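Local atomic coordinates of L-lysine 6-oxidase (Marinomonas mediterranea, PDB entry 3WEU), a protein that oxidises the side-chain amine of L-lysine with a cysteine tryptophylquinone cofactor, and kills bacteria through the hydrogen peroxide it releases. Residues Thr86-Asn91 and Ala476-Asn481; Leu135-Gly140 and Glu180-Leu185. All blocks are in the same frame, centred on the assembly; numbering follows the deposited sequence.

Contact 1. Residues Thr86-Asn91 and Ala476-Asn481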
ATOM      1  N   THR A  86      -5.193   5.651 -45.756  1.00 20.28           N
ATOM      2  CA  THR A  86      -4.361   6.251 -44.783  1.00 20.08           C
ATOM      3  C   THR A  86      -5.147   6.320 -43.503  1.00 19.62           C
ATOM      4  O   THR A  86      -6.231   6.895 -43.442  1.00 19.65           O
ATOM      5  CB  THR A  86      -3.918   7.657 -45.250  1.00 20.95           C
ATOM      6  OG1 THR A  86      -3.110   7.481 -46.420  1.00 21.51           O
ATOM      7  CG2 THR A  86      -3.139   8.299 -44.247  1.00 22.30           C
ATOM      8  N   VAL A  87      -4.628   5.664 -42.489  1.00 18.64           N
ATOM      9  CA  VAL A  87      -5.315   5.615 -41.207  1.00 18.80           C
ATOM     10  C   VAL A  87      -4.479   6.233 -40.140  1.00 19.96           C
ATOM     11  O   VAL A  87      -3.264   5.865 -39.932  1.00 20.21           O
ATOM     12  CB  VAL A  87      -5.625   4.152 -40.820  1.00 17.68           C
ATOM     13  CG1 VAL A  87      -6.320   4.130 -39.461  1.00 18.76           C
ATOM     14  CG2 VAL A  87      -6.445   3.492 -41.903  1.00 18.13           C
ATOM     15  N   HIS A  88      -5.080   7.184 -39.441  1.00 19.08           N
ATOM     16  CA  HIS A  88      -4.388   7.825 -38.371  1.00 18.71           C
ATOM     17  C   HIS A  88      -5.064   7.588 -37.001  1.00 17.41           C
ATOM     18  O   HIS A  88      -6.040   8.233 -36.669  1.00 17.88           O
ATOM     19  CB  HIS A  88      -4.228   9.346 -38.654  1.00 20.72           C
ATOM     20  CG  HIS A  88      -3.318  10.065 -37.689  1.00 21.26           C
ATOM     21  ND1 HIS A  88      -3.014  11.419 -37.815  1.00 22.15           N
ATOM     22  CD2 HIS A  88      -2.679   9.647 -36.577  1.00 22.19           C
ATOM     23  CE1 HIS A  88      -2.214  11.781 -36.832  1.00 22.63           C
ATOM     24  NE2 HIS A  88      -1.951  10.718 -36.094  1.00 24.59           N
ATOM     25  N   LEU A  89      -4.521   6.667 -36.226  1.00 18.07           N
ATOM     26  CA  LEU A  89      -5.067   6.298 -34.929  1.00 19.50           C
ATOM     27  C   LEU A  89      -4.237   6.989 -33.853  1.00 20.81           C
ATOM     28  O   LEU A  89      -3.027   7.185 -34.041  1.00 21.34           O
ATOM     29  CB  LEU A  89      -4.925   4.783 -34.738  1.00 19.34           C
ATOM     30  CG  LEU A  89      -5.614   3.866 -35.755  1.00 19.52           C
ATOM     31  CD1 LEU A  89      -5.509   2.385 -35.311  1.00 19.02           C
ATOM     32  CD2 LEU A  89      -7.038   4.259 -36.038  1.00 20.68           C
ATOM     33  N   ALA A  90      -4.846   7.348 -32.736  1.00 18.49           N
ATOM     34  CA  ALA A  90      -4.139   7.901 -31.573  1.00 17.98           C
ATOM     35  C   ALA A  90      -4.890   7.599 -30.287  1.00 19.09           C
ATOM     36  O   ALA A  90      -6.073   7.205 -30.304  1.00 17.11           O
ATOM     37  CB  ALA A  90      -3.950   9.429 -31.691  1.00 19.44           C
ATOM     38  N   ASN A  91      -4.171   7.675 -29.171  1.00 17.41           N
ATOM     39  CA  ASN A  91      -4.794   7.523 -27.882  1.00 18.17           C
ATOM     40  C   ASN A  91      -4.515   8.760 -27.129  1.00 17.78           C
ATOM     41  O   ASN A  91      -3.338   9.011 -26.730  1.00 19.12           O
ATOM     42  CB  ASN A  91      -4.186   6.309 -27.188  1.00 16.89           C
ATOM     43  CG  ASN A  91      -4.702   6.082 -25.790  1.00 20.14           C
ATOM     44  OD1 ASN A  91      -4.799   6.983 -24.960  1.00 20.77           O
ATOM     45  ND2 ASN A  91      -4.915   4.842 -25.489  1.00 19.21           N
ATOM     46  N   ALA A 476      -1.835  16.875 -43.662  1.00 25.89           N
ATOM     47  CA  ALA A 476      -0.744  17.925 -43.736  1.00 27.90           C
ATOM     48  C   ALA A 476      -0.697  18.765 -42.433  1.00 28.02           C
ATOM     49  O   ALA A 476       0.390  19.062 -41.865  1.00 27.73           O
ATOM     50  CB  ALA A 476      -0.964  18.809 -44.952  1.00 31.54           C
ATOM     51  N   TYR A 477      -1.884  19.068 -41.883  1.00 28.62           N
ATOM     52  CA  TYR A 477      -1.942  19.808 -40.603  1.00 25.37           C
ATOM     53  C   TYR A 477      -1.256  19.048 -39.487  1.00 25.03           C
ATOM     54  O   TYR A 477      -0.360  19.541 -38.784  1.00 24.86           O
ATOM     55  CB  TYR A 477      -3.397  20.213 -40.249  1.00 27.62           C
ATOM     56  CG  TYR A 477      -3.429  20.771 -38.863  1.00 31.88           C
ATOM     57  CD1 TYR A 477      -3.206  22.122 -38.616  1.00 36.54           C
ATOM     58  CD2 TYR A 477      -3.612  19.938 -37.771  1.00 33.19           C
ATOM     59  CE1 TYR A 477      -3.139  22.597 -37.310  1.00 37.44           C
ATOM     60  CE2 TYR A 477      -3.569  20.403 -36.481  1.00 35.09           C
ATOM     61  CZ  TYR A 477      -3.344  21.743 -36.242  1.00 39.52           C
ATOM     62  OH  TYR A 477      -3.257  22.178 -34.919  1.00 38.17           O
ATOM     63  N   PHE A 478      -1.636  17.781 -39.287  1.00 23.65           N
ATOM     64  CA  PHE A 478      -1.088  17.043 -38.189  1.00 20.93           C
ATOM     65  C   PHE A 478       0.370  16.698 -38.345  1.00 20.01           C
ATOM     66  O   PHE A 478       1.095  16.582 -37.307  1.00 20.32           O
ATOM     67  CB  PHE A 478      -1.936  15.766 -37.906  1.00 22.69           C
ATOM     68  CG  PHE A 478      -3.372  16.074 -37.571  1.00 23.47           C
ATOM     69  CD1 PHE A 478      -3.694  16.795 -36.398  1.00 25.15           C
ATOM     70  CD2 PHE A 478      -4.380  15.600 -38.349  1.00 26.04           C
ATOM     71  CE1 PHE A 478      -4.985  17.126 -36.106  1.00 25.99           C
ATOM     72  CE2 PHE A 478      -5.696  15.890 -38.041  1.00 28.59           C
ATOM     73  CZ  PHE A 478      -5.994  16.665 -36.924  1.00 26.72           C
ATOM     74  N   ASP A 479       0.785  16.456 -39.589  1.00 20.94           N
ATOM     75  CA  ASP A 479       2.199  16.199 -39.919  1.00 23.99           C
ATOM     76  C   ASP A 479       3.084  17.262 -39.204  1.00 23.41           C
ATOM     77  O   ASP A 479       4.089  16.941 -38.512  1.00 22.10           O
ATOM     78  CB  ASP A 479       2.385  16.230 -41.459  1.00 25.23           C
ATOM     79  CG  ASP A 479       2.218  14.837 -42.113  1.00 31.53           C
ATOM     80  OD1 ASP A 479       2.047  13.797 -41.392  1.00 29.95           O
ATOM     81  OD2 ASP A 479       2.266  14.771 -43.349  1.00 27.31           O
ATOM     82  N   VAL A 480       2.649  18.515 -39.314  1.00 25.84           N
ATOM     83  CA  VAL A 480       3.427  19.671 -38.807  1.00 26.91           C
ATOM     84  C   VAL A 480       3.182  19.998 -37.344  1.00 27.81           C
ATOM     85  O   VAL A 480       4.125  20.300 -36.616  1.00 26.85           O
ATOM     86  CB  VAL A 480       3.134  20.899 -39.687  1.00 29.83           C
ATOM     87  CG1 VAL A 480       3.709  22.218 -39.111  1.00 30.27           C
ATOM     88  CG2 VAL A 480       3.623  20.589 -41.101  1.00 32.22           C
ATOM     89  N   ASN A 481       1.938  19.823 -36.896  1.00 27.35           N
ATOM     90  CA  ASN A 481       1.508  20.294 -35.569  1.00 25.77           C
ATOM     91  C   ASN A 481       1.245  19.256 -34.520  1.00 25.69           C
ATOM     92  O   ASN A 481       1.194  19.523 -33.322  1.00 22.91           O
ATOM     93  CB  ASN A 481       0.227  21.076 -35.829  1.00 28.22           C
ATOM     94  CG  ASN A 481       0.472  22.246 -36.761  1.00 27.96           C
ATOM     95  OD1 ASN A 481       0.028  22.307 -37.904  1.00 32.83           O
ATOM     96  ND2 ASN A 481       1.204  23.171 -36.257  1.00 26.32           N
TER
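H88 and F478 join a β-strand to an α-helix through an offset edge-to-face (T-shaped) aromatic pair, a compact example of how two distant parts of a sequence can meet through one pair of rings between the two segments. The strand 80-91 belongs to a mixed sheet of the N-terminal region; the short helix 475-481 comes from the C-terminal part of the enzyme, and only about 65 Å² is buried between the segments.

The aromatic component is the imidazole edge of H88 turned toward the phenyl face of F478. The ring centroids lie 6.0 Å apart, and the planes stand at 81°. With CG anti to the backbone N (chi1 -171°), the imidazole of H88 leaves the strand toward the helix. The ring of Y162 meets the same imidazole nearly at right angles.

Apolar contact supplements this pairing: L483 also packs on F478, just beyond the helix, while P141 touches H88.

One polar contact holds the imidazole: NE2 of H88 is hydrogen-bonded to OD1 of D138, which probably helps to fix the rotation of the ring and may polarise it. The closest approach between the segments is made at the edge of the imidazole, near the plane of that ring, where CE1 of H88 lies 4.1 Å from CB of F478.

Contact 2. Residues Leu135-Gly140 and Glu180-Leu185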
ATOM      1  N   LEU A 135       1.811  13.329 -23.751  1.00 23.88           N
ATOM      2  CA  LEU A 135       1.044  12.299 -23.055  1.00 25.04           C
ATOM      3  C   LEU A 135       0.212  11.439 -24.033  1.00 24.27           C
ATOM      4  O   LEU A 135      -0.165  10.304 -23.686  1.00 22.82           O
ATOM      5  CB  LEU A 135       0.112  12.955 -22.001  1.00 24.38           C
ATOM      6  CG  LEU A 135       0.832  13.539 -20.771  1.00 22.57           C
ATOM      7  CD1 LEU A 135      -0.191  14.346 -19.952  1.00 24.06           C
ATOM      8  CD2 LEU A 135       1.461  12.410 -19.953  1.00 24.07           C
ATOM      9  N   ILE A 136      -0.053  11.993 -25.218  1.00 23.26           N
ATOM     10  CA  ILE A 136      -0.833  11.368 -26.232  1.00 21.83           C
ATOM     11  C   ILE A 136       0.034  10.268 -26.811  1.00 23.92           C
ATOM     12  O   ILE A 136       1.261  10.427 -26.966  1.00 20.91           O
ATOM     13  CB  ILE A 136      -1.163  12.339 -27.379  1.00 18.90           C
ATOM     14  CG1 ILE A 136      -1.922  13.536 -26.830  1.00 20.65           C
ATOM     15  CG2 ILE A 136      -1.957  11.699 -28.525  1.00 20.13           C
ATOM     16  CD1 ILE A 136      -2.290  14.556 -27.838  1.00 20.98           C
ATOM     17  N   ILE A 137      -0.590   9.137 -27.151  1.00 20.51           N
ATOM     18  CA  ILE A 137       0.094   8.144 -27.940  1.00 19.71           C
ATOM     19  C   ILE A 137      -0.309   8.384 -29.363  1.00 20.30           C
ATOM     20  O   ILE A 137      -1.475   8.150 -29.752  1.00 21.88           O
ATOM     21  CB  ILE A 137      -0.219   6.689 -27.562  1.00 20.71           C
ATOM     22  CG1 ILE A 137       0.040   6.417 -26.094  1.00 23.11           C
ATOM     23  CG2 ILE A 137       0.653   5.723 -28.396  1.00 19.73           C
ATOM     24  CD1 ILE A 137      -0.215   4.969 -25.661  1.00 24.72           C
ATOM     25  N   ASP A 138       0.660   8.863 -30.164  1.00 19.61           N
ATOM     26  CA  ASP A 138       0.465   9.256 -31.511  1.00 20.54           C
ATOM     27  C   ASP A 138       1.745   8.956 -32.336  1.00 23.05           C
ATOM     28  O   ASP A 138       2.824   9.578 -32.141  1.00 20.72           O
ATOM     29  CB  ASP A 138       0.155  10.744 -31.550  1.00 21.87           C
ATOM     30  CG  ASP A 138      -0.015  11.287 -32.955  1.00 20.56           C
ATOM     31  OD1 ASP A 138      -0.126  10.513 -33.937  1.00 20.72           O
ATOM     32  OD2 ASP A 138      -0.106  12.537 -33.099  1.00 20.50           O
ATOM     33  N   LEU A 139       1.624   8.000 -33.238  1.00 20.93           N
ATOM     34  CA  LEU A 139       2.756   7.483 -33.994  1.00 21.70           C
ATOM     35  C   LEU A 139       2.611   7.905 -35.409  1.00 20.66           C
ATOM     36  O   LEU A 139       3.349   7.462 -36.270  1.00 23.61           O
ATOM     37  CB  LEU A 139       2.803   5.979 -33.880  1.00 21.27           C
ATOM     38  CG  LEU A 139       2.859   5.410 -32.466  1.00 22.46           C
ATOM     39  CD1 LEU A 139       3.013   3.894 -32.530  1.00 23.01           C
ATOM     40  CD2 LEU A 139       3.960   6.001 -31.577  1.00 22.12           C
ATOM     41  N   GLY A 140       1.673   8.822 -35.649  1.00 22.10           N
ATOM     42  CA  GLY A 140       1.386   9.293 -36.997  1.00 21.93           C
ATOM     43  C   GLY A 140       0.525   8.315 -37.764  1.00 22.98           C
ATOM     44  O   GLY A 140       0.272   7.213 -37.244  1.00 22.31           O
ATOM     45  N   GLU A 180       5.088  -0.521 -28.063  1.00 24.84           N
ATOM     46  CA  GLU A 180       5.658  -0.614 -29.390  1.00 25.33           C
ATOM     47  C   GLU A 180       4.725  -0.286 -30.538  1.00 22.46           C
ATOM     48  O   GLU A 180       5.177   0.111 -31.580  1.00 19.40           O
ATOM     49  CB  GLU A 180       6.181  -2.038 -29.616  1.00 31.83           C
ATOM     50  CG  GLU A 180       7.600  -2.203 -29.118  1.00 43.24           C
ATOM     51  CD  GLU A 180       8.104  -3.637 -29.290  1.00 49.69           C
ATOM     52  OE1 GLU A 180       9.302  -3.817 -29.515  1.00 58.71           O
ATOM     53  OE2 GLU A 180       7.299  -4.576 -29.203  1.00 48.84           O
ATOM     54  N   SER A 181       3.417  -0.509 -30.378  1.00 19.00           N
ATOM     55  CA  SER A 181       2.543  -0.463 -31.473  1.00 17.85           C
ATOM     56  C   SER A 181       1.091  -0.106 -31.052  1.00 19.89           C
ATOM     57  O   SER A 181       0.617  -0.545 -30.020  1.00 18.06           O
ATOM     58  CB  SER A 181       2.510  -1.818 -32.173  1.00 19.14           C
ATOM     59  OG  SER A 181       1.641  -1.799 -33.293  1.00 18.07           O
ATOM     60  N   LEU A 182       0.404   0.542 -31.959  1.00 18.72           N
ATOM     61  CA  LEU A 182      -1.045   0.772 -31.872  1.00 19.44           C
ATOM     62  C   LEU A 182      -1.895  -0.185 -32.731  1.00 20.50           C
ATOM     63  O   LEU A 182      -3.115  -0.198 -32.671  1.00 17.84           O
ATOM     64  CB  LEU A 182      -1.280   2.194 -32.260  1.00 19.06           C
ATOM     65  CG  LEU A 182      -1.548   3.241 -31.128  1.00 19.70           C
ATOM     66  CD1 LEU A 182      -1.456   2.952 -29.646  1.00 21.72           C
ATOM     67  CD2 LEU A 182      -1.464   4.649 -31.661  1.00 19.03           C
ATOM     68  N   GLY A 183      -1.231  -0.923 -33.603  1.00 18.21           N
ATOM     69  CA  GLY A 183      -1.875  -1.946 -34.368  1.00 19.82           C
ATOM     70  C   GLY A 183      -1.240  -2.160 -35.721  1.00 19.97           C
ATOM     71  O   GLY A 183      -0.050  -1.931 -35.885  1.00 18.06           O
ATOM     72  N   THR A 184      -2.039  -2.633 -36.667  1.00 18.91           N
ATOM     73  CA  THR A 184      -1.528  -3.111 -37.956  1.00 20.64           C
ATOM     74  C   THR A 184      -2.511  -2.760 -39.066  1.00 19.26           C
ATOM     75  O   THR A 184      -3.718  -2.972 -38.915  1.00 19.01           O
ATOM     76  CB  THR A 184      -1.352  -4.648 -37.915  1.00 18.62           C
ATOM     77  OG1 THR A 184      -0.659  -5.083 -36.734  1.00 18.05           O
ATOM     78  CG2 THR A 184      -0.651  -5.160 -39.155  1.00 20.89           C
ATOM     79  N   LEU A 185      -2.044  -2.240 -40.199  1.00 18.87           N
ATOM     80  CA  LEU A 185      -2.877  -2.027 -41.375  1.00 16.63           C
ATOM     81  C   LEU A 185      -2.521  -3.106 -42.387  1.00 19.04           C
ATOM     82  O   LEU A 185      -1.342  -3.499 -42.519  1.00 20.42           O
ATOM     83  CB  LEU A 185      -2.621  -0.693 -42.087  1.00 19.42           C
ATOM     84  CG  LEU A 185      -2.794   0.552 -41.260  1.00 17.86           C
ATOM     85  CD1 LEU A 185      -2.752   1.768 -42.164  1.00 20.08           C
ATOM     86  CD2 LEU A 185      -4.117   0.492 -40.468  1.00 17.44           C
TER
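I137 and L182 form the tight part of a small apolar contact, and the interface thins from there toward E180, illustrating how one leucine can serve two neighbours unequally. CG2 of I137 comes within 3.7 Å of CD1 of L182, and the other methyl of the leucine, CD2, is 4.0 Å from the same CG2. The isoleucine's first torsion (chi1 -55°) sets CG2 anti to the backbone N, which turns this methyl, the branch that touches L182, toward the leucine.

L139 packs more loosely: its CG stands 4.5 Å from CD2 of L182, and its CD1 is 4.3 Å from the backbone N of L182. At the solvent side E180 is exposed, its CB directed away from I137-L139, and its carbonyl O lies at the margin, 4.5 Å from CD1 of L139.

Each segment is shaped by a polar turn. In the first, G140 N donates to OD1 of D138 from above the carboxylate plane, an Asx turn whose acceptor oxygen is shared with H88. In the second, OG of S181 accepts from G183 N at 3.0 Å, an ST turn where the chain bends at L182. I153 of strand 150-154 also covers L182. The contact thus forms a corner of the N-terminal β-sheet, where an Asx turn and an ST turn accompany an aliphatic cluster.

Overall arrangement
From the N terminus, the chain first runs through strand 80-91, whose end supplies one half of contact 1, and, after some forty residues that include helix 129-134, reaches 135-140, where strand 137-145 begins. Some forty residues later, 180-185 returns to 135-140 and closes the short loop of contact 2. The chain then travels nearly three hundred residues further before helix 475-481 closes the long loop of contact 1, within which contact 2 lies entirely. The centres of the two contacts lie about 11 Å apart, and strands 80-91 and 137-145 are antiparallel neighbours in one sheet: N91 O is probably hydrogen-bonded to I137 N at 2.8 Å. Contact 2 thus ties strands within the N-terminal region, whereas contact 1 brings the C-terminal region against it.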